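Local coordinates for protein putative oxidoreductase with NAD(P)-binding Rossmann-fold domain (Clostridium difficile, PDB 3UUW) that probably catalyses an NAD(P)-dependent oxidation or reduction, as a member of the Gfo/Idh/MocA oxidoreductase family whose substrate is not established, at residues 5-9 and 29-33; 23-27 and 51-55; 60-65 and 85-91; 76-80 and 95-101. One frame throughout, in Å; residues are numbered along the deposited sequence. Where two conformers were deposited one is given.

Contact 1 (5-9 and 29-33); sequences KNIKM and SERFE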
loop_
_atom_site.group_PDB
_atom_site.type_symbol
_atom_site.label_atom_id
_atom_site.label_comp_id
_atom_site.label_asym_id
_atom_site.label_seq_id
_atom_site.Cartn_x
_atom_site.Cartn_y
_atom_site.Cartn_z
ATOM N N LYS A 5 8.054 -7.395 46.590
ATOM C CA LYS A 5 9.275 -7.118 45.776
ATOM C C LYS A 5 9.978 -5.877 46.277
ATOM O O LYS A 5 9.454 -5.148 47.123
ATOM C CB LYS A 5 8.909 -6.949 44.307
ATOM C CG LYS A 5 8.307 -8.198 43.711
ATOM C CD LYS A 5 7.311 -7.848 42.652
ATOM C CE LYS A 5 6.462 -9.030 42.290
ATOM N NZ LYS A 5 5.251 -8.574 41.542
ATOM N N ASN A 6 11.173 -5.643 45.746
ATOM C CA ASN A 6 12.001 -4.536 46.173
ATOM C C ASN A 6 11.319 -3.191 45.940
ATOM O O ASN A 6 11.270 -2.351 46.837
ATOM C CB ASN A 6 13.348 -4.582 45.423
ATOM C CG ASN A 6 14.266 -3.411 45.761
ATOM O OD1 ASN A 6 14.858 -2.782 44.865
ATOM N ND2 ASN A 6 14.398 -3.118 47.046
ATOM N N ILE A 7 10.804 -2.979 44.737
ATOM C CA ILE A 7 10.273 -1.678 44.392
ATOM C C ILE A 7 8.750 -1.593 44.578
ATOM O O ILE A 7 8.011 -2.424 44.071
ATOM C CB ILE A 7 10.651 -1.295 42.941
ATOM C CG1 ILE A 7 12.178 -1.187 42.802
ATOM C CG2 ILE A 7 9.945 0.012 42.536
ATOM C CD1 ILE A 7 12.645 -1.019 41.383
ATOM N N LYS A 8 8.313 -0.564 45.304
ATOM C CA LYS A 8 6.905 -0.309 45.578
ATOM C C LYS A 8 6.448 0.862 44.707
ATOM O O LYS A 8 7.011 1.951 44.778
ATOM C CB LYS A 8 6.697 0.033 47.058
ATOM C CG LYS A 8 7.084 -1.090 48.042
ATOM C CD LYS A 8 6.730 -0.738 49.497
ATOM C CE LYS A 8 5.256 -1.038 49.838
ATOM N NZ LYS A 8 4.746 -0.353 51.094
ATOM N N MET A 9 5.425 0.641 43.900
ATOM C CA MET A 9 4.917 1.679 42.999
ATOM C C MET A 9 3.470 2.018 43.309
ATOM O O MET A 9 2.668 1.130 43.635
ATOM C CB MET A 9 5.062 1.196 41.544
ATOM C CG MET A 9 4.613 2.162 40.423
ATOM S SD MET A 9 2.837 2.193 40.120
ATOM C CE MET A 9 2.604 0.595 39.354
ATOM N N SER A 29 2.050 -6.662 37.161
ATOM C CA SER A 29 3.084 -6.066 37.991
ATOM C C SER A 29 4.217 -7.028 38.250
ATOM O O SER A 29 4.305 -7.599 39.317
ATOM C CB SER A 29 2.438 -5.578 39.288
ATOM O OG SER A 29 1.277 -4.772 39.004
ATOM N N GLU A 30 5.079 -7.194 37.254
ATOM C CA GLU A 30 6.163 -8.193 37.303
ATOM C C GLU A 30 7.414 -7.775 38.070
ATOM O O GLU A 30 8.029 -8.601 38.766
ATOM C CB GLU A 30 6.581 -8.583 35.874
ATOM C CG GLU A 30 5.517 -9.241 35.029
ATOM C CD GLU A 30 6.031 -9.663 33.646
ATOM O OE1 GLU A 30 5.813 -10.828 33.263
ATOM O OE2 GLU A 30 6.672 -8.843 32.948
ATOM N N ARG A 31 7.805 -6.514 37.936
ATOM C CA ARG A 31 9.086 -6.035 38.491
ATOM C C ARG A 31 8.932 -5.084 39.678
ATOM O O ARG A 31 9.887 -4.404 40.075
ATOM C CB ARG A 31 9.850 -5.331 37.393
ATOM C CG ARG A 31 10.176 -6.202 36.174
ATOM C CD ARG A 31 11.176 -7.294 36.495
ATOM N NE ARG A 31 11.893 -7.764 35.304
ATOM C CZ ARG A 31 11.396 -8.581 34.369
ATOM N NH1 ARG A 31 10.141 -9.034 34.440
ATOM N NH2 ARG A 31 12.158 -8.931 33.338
ATOM N N PHE A 32 7.734 -5.025 40.229
ATOM C CA PHE A 32 7.441 -4.148 41.348
ATOM C C PHE A 32 6.158 -4.598 42.003
ATOM O O PHE A 32 5.418 -5.431 41.446
ATOM C CB PHE A 32 7.274 -2.686 40.878
ATOM C CG PHE A 32 6.264 -2.525 39.779
ATOM C CD1 PHE A 32 4.907 -2.485 40.049
ATOM C CD2 PHE A 32 6.678 -2.453 38.454
ATOM C CE1 PHE A 32 3.981 -2.382 39.028
ATOM C CE2 PHE A 32 5.762 -2.345 37.427
ATOM C CZ PHE A 32 4.410 -2.320 37.711
ATOM N N GLU A 33 5.902 -4.068 43.193
ATOM C CA GLU A 33 4.632 -4.266 43.861
ATOM C C GLU A 33 3.763 -3.046 43.568
ATOM O O GLU A 33 4.210 -1.914 43.783
ATOM C CB GLU A 33 4.824 -4.393 45.371
ATOM C CG GLU A 33 3.542 -4.706 46.114
ATOM C CD GLU A 33 3.680 -4.720 47.636
ATOM O OE1 GLU A 33 4.752 -4.357 48.167
ATOM O OE2 GLU A 33 2.686 -5.092 48.297
HETATM O O HOH W 1 11.128 -4.718 42.555
#

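Contact 2 (23-27 and 51-55); sequences LPILT and DYRIM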
loop_
_atom_site.group_PDB
_atom_site.type_symbol
_atom_site.label_atom_id
_atom_site.label_comp_id
_atom_site.label_asym_id
_atom_site.label_seq_id
_atom_site.Cartn_x
_atom_site.Cartn_y
_atom_site.Cartn_z
ATOM N N LEU A 23 -2.184 1.738 32.870
ATOM C CA LEU A 23 -2.789 0.646 33.635
ATOM C C LEU A 23 -2.683 -0.691 32.906
ATOM O O LEU A 23 -2.310 -1.702 33.541
ATOM C CB LEU A 23 -4.236 0.979 34.048
ATOM C CG LEU A 23 -4.332 1.919 35.255
ATOM C CD1 LEU A 23 -5.707 2.530 35.416
ATOM C CD2 LEU A 23 -3.880 1.186 36.542
ATOM N N PRO A 24 -2.940 -0.713 31.576
ATOM C CA PRO A 24 -2.876 -2.036 30.938
ATOM C C PRO A 24 -1.521 -2.728 31.026
ATOM O O PRO A 24 -1.459 -3.952 30.981
ATOM C CB PRO A 24 -3.262 -1.743 29.488
ATOM C CG PRO A 24 -4.176 -0.539 29.598
ATOM C CD PRO A 24 -3.487 0.300 30.639
ATOM N N ILE A 25 -0.448 -1.966 31.154
ATOM C CA ILE A 25 0.875 -2.594 31.299
ATOM C C ILE A 25 1.292 -2.757 32.768
ATOM O O ILE A 25 1.822 -3.827 33.164
ATOM C CB ILE A 25 1.950 -1.878 30.455
ATOM C CG1 ILE A 25 1.913 -0.382 30.675
ATOM C CG2 ILE A 25 1.751 -2.203 29.003
ATOM C CD1 ILE A 25 2.727 0.448 29.657
ATOM N N LEU A 26 1.023 -1.745 33.593
ATOM C CA LEU A 26 1.514 -1.752 34.957
ATOM C C LEU A 26 0.737 -2.679 35.877
ATOM O O LEU A 26 1.261 -3.086 36.904
ATOM C CB LEU A 26 1.554 -0.329 35.529
ATOM C CG LEU A 26 2.556 0.608 34.853
ATOM C CD1 LEU A 26 2.367 2.009 35.405
ATOM C CD2 LEU A 26 4.021 0.099 35.032
ATOM N N THR A 27 -0.494 -3.030 35.497
ATOM C CA THR A 27 -1.294 -3.933 36.309
ATOM C C THR A 27 -0.836 -5.380 36.208
ATOM O O THR A 27 -1.302 -6.207 37.000
ATOM C CB THR A 27 -2.797 -3.794 36.020
ATOM O OG1 THR A 27 -3.027 -4.001 34.632
ATOM C CG2 THR A 27 -3.290 -2.399 36.449
ATOM N N ASP A 51 -11.511 -3.114 39.907
ATOM C CA ASP A 51 -11.353 -3.828 38.638
ATOM C C ASP A 51 -10.012 -4.551 38.590
ATOM O O ASP A 51 -9.925 -5.650 38.083
ATOM C CB ASP A 51 -11.427 -2.871 37.439
ATOM C CG ASP A 51 -12.794 -2.269 37.232
ATOM O OD1 ASP A 51 -13.791 -2.779 37.787
ATOM O OD2 ASP A 51 -12.874 -1.273 36.484
ATOM N N TYR A 52 -8.973 -3.918 39.115
ATOM C CA TYR A 52 -7.619 -4.463 39.045
ATOM C C TYR A 52 -7.071 -5.054 40.345
ATOM O O TYR A 52 -5.899 -5.480 40.384
ATOM C CB TYR A 52 -6.664 -3.383 38.599
ATOM C CG TYR A 52 -6.765 -2.962 37.160
ATOM C CD1 TYR A 52 -6.394 -3.825 36.152
ATOM C CD2 TYR A 52 -7.156 -1.671 36.819
ATOM C CE1 TYR A 52 -6.442 -3.443 34.833
ATOM C CE2 TYR A 52 -7.195 -1.265 35.499
ATOM C CZ TYR A 52 -6.829 -2.160 34.508
ATOM O OH TYR A 52 -6.866 -1.793 33.185
ATOM N N ARG A 53 -7.897 -5.071 41.393
ATOM C CA ARG A 53 -7.515 -5.610 42.694
ATOM C C ARG A 53 -6.330 -4.870 43.286
ATOM O O ARG A 53 -5.409 -5.474 43.837
ATOM C CB ARG A 53 -7.243 -7.112 42.623
ATOM C CG ARG A 53 -8.477 -7.945 42.234
ATOM C CD ARG A 53 -8.059 -9.330 41.659
ATOM N NE ARG A 53 -7.205 -9.135 40.493
ATOM C CZ ARG A 53 -7.635 -8.836 39.266
ATOM N NH1 ARG A 53 -8.933 -8.724 39.003
ATOM N NH2 ARG A 53 -6.751 -8.630 38.297
ATOM N N ILE A 54 -6.379 -3.556 43.149
ATOM C CA ILE A 54 -5.383 -2.655 43.678
ATOM C C ILE A 54 -6.015 -1.957 44.879
ATOM O O ILE A 54 -7.224 -1.718 44.901
ATOM C CB ILE A 54 -4.964 -1.588 42.638
ATOM C CG1 ILE A 54 -4.313 -2.234 41.412
ATOM C CG2 ILE A 54 -3.945 -0.633 43.234
ATOM C CD1 ILE A 54 -4.108 -1.259 40.253
ATOM N N MET A 55 -5.188 -1.626 45.858
ATOM C CA MET A 55 -5.650 -0.949 47.064
ATOM C C MET A 55 -5.888 0.532 46.770
ATOM O O MET A 55 -4.989 1.214 46.295
ATOM C CB MET A 55 -4.593 -1.085 48.166
ATOM C CG MET A 55 -4.944 -0.403 49.481
ATOM S SD MET A 55 -6.393 -1.109 50.287
ATOM C CE MET A 55 -5.825 -2.780 50.589
#

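Contact 3 (60-65 and 85-91); sequences IESLAK and ILLNLGV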
loop_
_atom_site.group_PDB
_atom_site.type_symbol
_atom_site.label_atom_id
_atom_site.label_comp_id
_atom_site.label_asym_id
_atom_site.label_seq_id
_atom_site.Cartn_x
_atom_site.Cartn_y
_atom_site.Cartn_z
ATOM N N ILE A 60 -2.882 11.695 48.117
ATOM C CA ILE A 60 -1.556 11.663 47.524
ATOM C C ILE A 60 -0.528 11.338 48.588
ATOM O O ILE A 60 0.362 10.520 48.375
ATOM C CB ILE A 60 -1.198 13.046 46.912
ATOM C CG1 ILE A 60 -2.010 13.290 45.655
ATOM C CG2 ILE A 60 0.314 13.132 46.589
ATOM C CD1 ILE A 60 -2.124 14.778 45.272
ATOM N N GLU A 61 -0.657 11.979 49.747
ATOM C CA GLU A 61 0.327 11.801 50.805
ATOM C C GLU A 61 0.340 10.399 51.392
ATOM O O GLU A 61 1.404 9.820 51.548
ATOM C CB GLU A 61 0.150 12.846 51.905
ATOM C CG GLU A 61 0.432 14.266 51.462
ATOM C CD GLU A 61 -0.724 14.954 50.729
ATOM O OE1 GLU A 61 -1.833 14.371 50.617
ATOM O OE2 GLU A 61 -0.507 16.107 50.274
ATOM N N SER A 62 -0.827 9.842 51.695
ATOM C CA SER A 62 -0.884 8.501 52.273
ATOM C C SER A 62 -0.322 7.450 51.326
ATOM O O SER A 62 0.309 6.491 51.761
ATOM C CB SER A 62 -2.305 8.128 52.694
ATOM O OG SER A 62 -3.191 8.110 51.601
ATOM N N LEU A 63 -0.561 7.614 50.029
ATOM C CA LEU A 63 -0.032 6.659 49.065
ATOM C C LEU A 63 1.488 6.798 48.956
ATOM O O LEU A 63 2.214 5.802 49.003
ATOM C CB LEU A 63 -0.677 6.854 47.695
ATOM C CG LEU A 63 -0.160 5.979 46.543
ATOM C CD1 LEU A 63 -0.318 4.457 46.849
ATOM C CD2 LEU A 63 -0.877 6.364 45.252
ATOM N N ALA A 64 1.957 8.034 48.808
ATOM C CA ALA A 64 3.379 8.300 48.613
ATOM C C ALA A 64 4.226 7.749 49.749
ATOM O O ALA A 64 5.327 7.279 49.521
ATOM C CB ALA A 64 3.630 9.788 48.441
ATOM N N LYS A 65 3.708 7.827 50.973
ATOM C CA LYS A 65 4.424 7.330 52.157
ATOM C C LYS A 65 4.647 5.819 52.141
ATOM O O LYS A 65 5.494 5.305 52.884
ATOM C CB LYS A 65 3.687 7.748 53.440
ATOM C CG LYS A 65 3.813 9.227 53.721
ATOM C CD LYS A 65 2.861 9.704 54.811
ATOM C CE LYS A 65 2.955 11.221 54.967
ATOM N NZ LYS A 65 1.910 11.782 55.877
ATOM N N ILE A 85 5.317 17.902 46.385
ATOM C CA ILE A 85 4.943 17.037 47.521
ATOM C C ILE A 85 5.629 15.657 47.452
ATOM O O ILE A 85 6.211 15.180 48.434
ATOM C CB ILE A 85 3.420 16.838 47.569
ATOM C CG1 ILE A 85 2.726 18.151 47.954
ATOM C CG2 ILE A 85 3.043 15.704 48.533
ATOM C CD1 ILE A 85 1.224 18.130 47.748
ATOM N N LEU A 86 5.586 15.040 46.274
ATOM C CA LEU A 86 6.119 13.694 46.086
ATOM C C LEU A 86 7.625 13.613 46.284
ATOM O O LEU A 86 8.117 12.749 46.989
ATOM C CB LEU A 86 5.744 13.175 44.686
ATOM C CG LEU A 86 4.246 12.955 44.435
ATOM C CD1 LEU A 86 3.970 12.484 42.976
ATOM C CD2 LEU A 86 3.697 11.946 45.443
ATOM N N LEU A 87 8.343 14.542 45.666
ATOM C CA LEU A 87 9.788 14.578 45.796
ATOM C C LEU A 87 10.172 14.823 47.257
ATOM O O LEU A 87 11.105 14.220 47.771
ATOM C CB LEU A 87 10.391 15.637 44.860
ATOM C CG LEU A 87 10.244 15.382 43.363
ATOM C CD1 LEU A 87 10.734 16.591 42.559
ATOM C CD2 LEU A 87 10.966 14.104 42.945
ATOM N N ASN A 88 9.425 15.665 47.953
ATOM C CA ASN A 88 9.740 15.934 49.346
ATOM C C ASN A 88 9.435 14.750 50.268
ATOM O O ASN A 88 10.017 14.650 51.353
ATOM C CB ASN A 88 9.090 17.233 49.815
ATOM C CG ASN A 88 9.891 18.443 49.399
ATOM O OD1 ASN A 88 11.113 18.447 49.521
ATOM N ND2 ASN A 88 9.220 19.475 48.924
ATOM N N LEU A 89 8.562 13.846 49.808
ATOM C CA LEU A 89 8.260 12.606 50.507
ATOM C C LEU A 89 9.180 11.445 50.080
ATOM O O LEU A 89 9.010 10.319 50.550
ATOM C CB LEU A 89 6.784 12.222 50.336
ATOM C CG LEU A 89 5.786 12.998 51.193
ATOM C CD1 LEU A 89 4.367 12.696 50.726
ATOM C CD2 LEU A 89 5.974 12.673 52.697
ATOM N N GLY A 90 10.151 11.719 49.206
ATOM C CA GLY A 90 11.200 10.749 48.876
ATOM C C GLY A 90 10.856 9.714 47.828
ATOM O O GLY A 90 11.457 8.643 47.802
ATOM N N VAL A 91 9.937 10.048 46.934
ATOM C CA VAL A 91 9.556 9.092 45.893
ATOM C C VAL A 91 10.005 9.570 44.511
ATOM O O VAL A 91 9.913 10.747 44.201
ATOM C CB VAL A 91 8.036 8.802 45.878
ATOM C CG1 VAL A 91 7.561 8.301 47.264
ATOM C CG2 VAL A 91 7.252 10.009 45.464
HETATM O O HOH W 2 7.822 7.366 50.746
#

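Contact 4 (76-80 and 95-101); sequences TETHY and VDKPLAS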
loop_
_atom_site.group_PDB
_atom_site.type_symbol
_atom_site.label_atom_id
_atom_site.label_comp_id
_atom_site.label_asym_id
_atom_site.label_seq_id
_atom_site.Cartn_x
_atom_site.Cartn_y
_atom_site.Cartn_z
ATOM N N THR A 76 -1.925 18.694 33.510
ATOM C CA THR A 76 -0.695 19.473 33.473
ATOM C C THR A 76 -0.624 20.552 34.548
ATOM O O THR A 76 0.409 20.745 35.163
ATOM C CB THR A 76 -0.536 20.151 32.116
ATOM O OG1 THR A 76 -0.492 19.151 31.100
ATOM C CG2 THR A 76 0.735 20.988 32.069
ATOM N N GLU A 77 -1.728 21.250 34.790
ATOM C CA GLU A 77 -1.710 22.348 35.758
ATOM C C GLU A 77 -1.454 21.903 37.210
ATOM O O GLU A 77 -1.011 22.694 38.009
ATOM C CB GLU A 77 -2.995 23.179 35.683
ATOM C CG GLU A 77 -4.239 22.472 36.190
ATOM C CD GLU A 77 -5.483 23.347 36.113
ATOM O OE1 GLU A 77 -5.351 24.587 36.196
ATOM O OE2 GLU A 77 -6.598 22.794 35.983
ATOM N N THR A 78 -1.730 20.642 37.527
ATOM C CA THR A 78 -1.526 20.130 38.879
ATOM C C THR A 78 -0.135 19.526 39.068
ATOM O O THR A 78 0.251 19.189 40.181
ATOM C CB THR A 78 -2.578 19.041 39.235
ATOM O OG1 THR A 78 -2.400 17.895 38.393
ATOM C CG2 THR A 78 -3.984 19.575 39.070
ATOM N N HIS A 79 0.621 19.372 37.991
ATOM C CA HIS A 79 1.941 18.722 38.124
ATOM C C HIS A 79 2.857 19.387 39.141
ATOM O O HIS A 79 3.450 18.708 39.980
ATOM C CB HIS A 79 2.669 18.711 36.786
ATOM C CG HIS A 79 2.102 17.765 35.777
ATOM N ND1 HIS A 79 2.706 17.554 34.557
ATOM C CD2 HIS A 79 1.012 16.959 35.800
ATOM C CE1 HIS A 79 1.994 16.687 33.858
ATOM N NE2 HIS A 79 0.962 16.307 34.590
ATOM N N TYR A 80 3.024 20.694 39.037
ATOM C CA TYR A 80 3.982 21.429 39.871
ATOM C C TYR A 80 3.765 21.203 41.361
ATOM O O TYR A 80 4.680 20.801 42.063
ATOM C CB TYR A 80 3.979 22.913 39.502
ATOM C CG TYR A 80 4.855 23.817 40.354
ATOM C CD1 TYR A 80 6.246 23.674 40.374
ATOM C CD2 TYR A 80 4.296 24.833 41.114
ATOM C CE1 TYR A 80 7.039 24.502 41.129
ATOM C CE2 TYR A 80 5.074 25.660 41.880
ATOM C CZ TYR A 80 6.445 25.500 41.886
ATOM O OH TYR A 80 7.194 26.340 42.648
ATOM N N VAL A 95 6.067 11.260 35.148
ATOM C CA VAL A 95 4.905 12.122 34.852
ATOM C C VAL A 95 4.737 12.272 33.337
ATOM O O VAL A 95 5.716 12.318 32.591
ATOM C CB VAL A 95 5.060 13.528 35.555
ATOM C CG1 VAL A 95 6.251 14.302 34.968
ATOM C CG2 VAL A 95 3.836 14.332 35.432
ATOM N N ASP A 96 3.490 12.336 32.878
ATOM C CA ASP A 96 3.244 12.648 31.472
ATOM C C ASP A 96 3.714 14.055 31.140
ATOM O O ASP A 96 3.821 14.927 32.027
ATOM C CB ASP A 96 1.784 12.484 31.120
ATOM C CG ASP A 96 1.422 11.033 30.938
ATOM O OD1 ASP A 96 2.049 10.350 30.064
ATOM O OD2 ASP A 96 0.531 10.573 31.663
ATOM N N LYS A 97 4.015 14.265 29.863
ATOM C CA LYS A 97 4.469 15.561 29.399
ATOM C C LYS A 97 3.330 16.570 29.450
ATOM O O LYS A 97 2.155 16.180 29.412
ATOM C CB LYS A 97 5.082 15.465 27.985
ATOM C CG LYS A 97 4.302 14.716 26.872
ATOM C CD LYS A 97 3.038 15.431 26.403
ATOM C CE LYS A 97 1.800 14.773 26.945
ATOM N NZ LYS A 97 0.574 15.547 26.656
ATOM N N PRO A 98 3.651 17.855 29.630
ATOM C CA PRO A 98 4.976 18.403 29.929
ATOM C C PRO A 98 5.227 18.293 31.440
ATOM O O PRO A 98 4.289 18.057 32.216
ATOM C CB PRO A 98 4.827 19.856 29.512
ATOM C CG PRO A 98 3.442 20.176 29.872
ATOM C CD PRO A 98 2.641 18.925 29.573
ATOM N N LEU A 99 6.464 18.471 31.860
ATOM C CA LEU A 99 6.830 18.353 33.277
ATOM C C LEU A 99 5.928 19.245 34.142
ATOM O O LEU A 99 5.242 18.765 35.048
ATOM C CB LEU A 99 8.288 18.742 33.451
ATOM C CG LEU A 99 8.868 18.723 34.863
ATOM C CD1 LEU A 99 8.478 17.437 35.603
ATOM C CD2 LEU A 99 10.394 18.870 34.824
ATOM N N ALA A 100 5.918 20.537 33.845
ATOM C CA ALA A 100 5.065 21.474 34.555
ATOM C C ALA A 100 4.481 22.522 33.596
ATOM O O ALA A 100 4.837 22.570 32.419
ATOM C CB ALA A 100 5.849 22.125 35.703
ATOM N N SER A 101 3.565 23.353 34.084
ATOM C CA SER A 101 2.950 24.358 33.226
ATOM C C SER A 101 3.966 25.291 32.551
ATOM O O SER A 101 3.751 25.765 31.417
ATOM C CB SER A 101 1.945 25.173 34.041
ATOM O OG SER A 101 0.932 24.323 34.557
HETATM O O HOH W 3 2.206 22.402 36.670
HETATM O O HOH W 4 0.229 16.250 31.371
#

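Contact 1 (5-9 and 29-33)
Lys5 reaches across to the 29-33 loop and grips two of its carbonyls. Its CB points to that loop, and the bend at chi2 (148°) brings the tip to the carbonyls. Lys5 CD lies 3.3 Å from Phe32 O. Lys5 CE lies near both Phe32 O and Glu30 O. At the tip, Lys5 NZ bonds to Ser29 O at 2.6 Å, coming almost end-on to the carbonyl. A second bond, from Lys5 NZ to Phe32 O at 3.1 Å, comes from above the carbonyl plane. One ammonium group thus links two carbonyls three residues apart in the loop.

The backbones meet as neighbouring parallel strands. Glu33 N donates to Ile7 O, and Met9 N donates to Glu33 O at 2.8 Å with an angle of 176°. Lys8 and Glu33 run side by side on the same face of the sheet. Their charged ends do not meet, and Lys8 NZ is bonded to Lys66 O instead. A water accepts from Ile7 N and donates to Arg31 O, joining the loops ahead of the strands.

Phe32 and Met9 form the apolar part. Met9 CE comes obliquely to the Phe32 ring, 3.3 Å from CE1. The sulfur, SD, is 5.4 Å from the ring centroid, a Met-aromatic contact. Ile7 CG2 packs on Phe32 CB.

The contact begins the pairing of strand 8-12 with strand 33-38, outermost in the Rossmann sheet within this chain. Strand 69-72 flanks 8-12 on its other side. Leu26 of helix 16-26 packs on Met9 and Phe32, and helix 269-281 packs on Ile7.

Contact 2 (23-27 and 51-55)
Tyr52 and Thr27 bury the most surface here, and they meet methyl to ring. Thr27 CG2 sits over one face of the Tyr52 ring, 3.4 Å above the plane and shifted toward the rim on the CD1 side. It lies 3.6 Å from the ring centroid and 17° off the normal, a CH-pi contact. The two side chains cross at about a right angle.

The Thr27 methyl is held in place by its own hydroxyl. With chi1 at 56°, OG1 turns back to the helix and donates to Leu23 O at 2.6 Å, tilted from the carbonyl plane. Thr27 N donates to the same oxygen, so two bonds from one residue meet at this carbonyl in the last part of helix 16-26. CG2 is left pointing at the ring.

This packing joins the first two helices of the Rossmann fold, 16-26 and 42-52, on one side of the parallel sheet. Strand 33-38 lies between them in sequence, and its Phe34 touches Leu23, Thr27 and Ile54.

Leu23 comes next in buried surface. Its CB approaches the ring obliquely, 3.9 Å from Tyr52 OH and 4.0 Å from Tyr52 CE2. Ile54 CD1 fills in beside the Thr27 methyl at 4.1 Å from CG2.

Arg53, with positive phi, closes helix 42-52 in a Schellman motif. Its guanidinium bonds to Thr27 O, Ser29 OG and Tyr52 O of the second subunit.

Contact 3 (60-65 and 85-91)
The short helix 60-64 lies beside the last turn of helix 79-88, with the CA atoms of Ala64 and Leu86 6.6 Å apart. The small side chain of Ala64 allows this close approach. Its CB meets two leucine methyls, Leu86 CD2 at 3.7 Å and Leu89 CD1 at 3.8 Å.

Leu86 CD2 also touches Ile60 CG2 at 3.8 Å, so one methyl bridges two residues a helical turn apart. The Ile60 and Leu86 side chains cross at about a right angle. With Ile60 chi1 at -72°, the CG2 branch turns to the other helix, where it also meets Ile85 CG2.

Leu89 splits its two branches. CD1 covers Ala64 and Glu61 CA, while Leu89 CD2 rests against the aliphatic part of Lys65, 4.0 Å from Lys65 CE. Glu61 bends at chi2 (82°), and its OE2 comes to 3.7 Å from Ile85 CD1. This is packing against a methyl.

Val91 CG1 packs on the backbone of Ala64, 3.3 Å from its O. Near the same carbonyl, a water lies within bonding range of Ala64 O and Leu89 O.

Gly90 ends helix 79-88 with positive phi and bonds back into the last turn, a Schellman motif. The chain then enters strand 92-95. Helix packing of this kind over a parallel sheet is characteristic of the Rossmann fold, and Ile12 of strand 8-12 touches both Ile60 and Leu86.

Contact 4 (76-80 and 95-101)
His79, in the first turn of helix 79-88, packs against the end of strand 92-95 of the Rossmann sheet and the loop that follows it. This loop carries a cis peptide before Pro98, in a Lys97-Pro98 pair such as the Gfo/Idh/MocA family commonly has after this strand.

The direct hydrogen bonds all come from the imidazole. ND1 donates to Leu99 O at 2.9 Å. The acceptor is near the ring plane, but the donor stands above the carbonyl plane, and the N-H angle is 138°. A weak second bond runs from ND1 to Pro98 O. The other ring nitrogen, NE2, is bonded to Ser74 O. Bonds at both nitrogens fix the rotation of the ring.

Apolar contacts cover the two faces of the imidazole. Val95 CG2 lies over its centre, 3.5 Å from the centroid, a CH-pi contact. Thr76 CA lies over the opposite face. Thr76 also packs on Pro98, crossing it at about a right angle, with CG2 3.6 Å from Pro98 CG. Tyr80 CB touches Ala100 CB, and Tyr80 OH goes on to Glu108.

The charged side chains of the loop find partners elsewhere. Asp96 is bonded to Tyr22 and His73, and Lys97 forms a salt bridge with Asp166 of helix 160-179.

Two waters complete the junction. One donates to Thr76 O and accepts from Tyr80 N and Ser101 N. The other lies 3.0 Å from Thr76 OG1 and donates to Lys97 O at 2.7 Å.

In the fold
All four contacts lie in the Rossmann domain. Contacts 1 and 2 touch through Leu26, whose helix 16-26 follows strand 8-12, and both reach the second subunit. Contacts 3 and 4 share helix 79-88, one at its end and the other in its first turn. Contact 2 is the most buried and is apolar across its segments. Contact 3 is also apolar but more open at its margin. Contact 1, partly buried beside the sheet's outermost strand within this chain, relies on backbone bonds and a lysine. Contact 4 is partly buried too, but lies closest to the centre of the chain, about 11 Å from it, and combines histidine bonds with bridging waters.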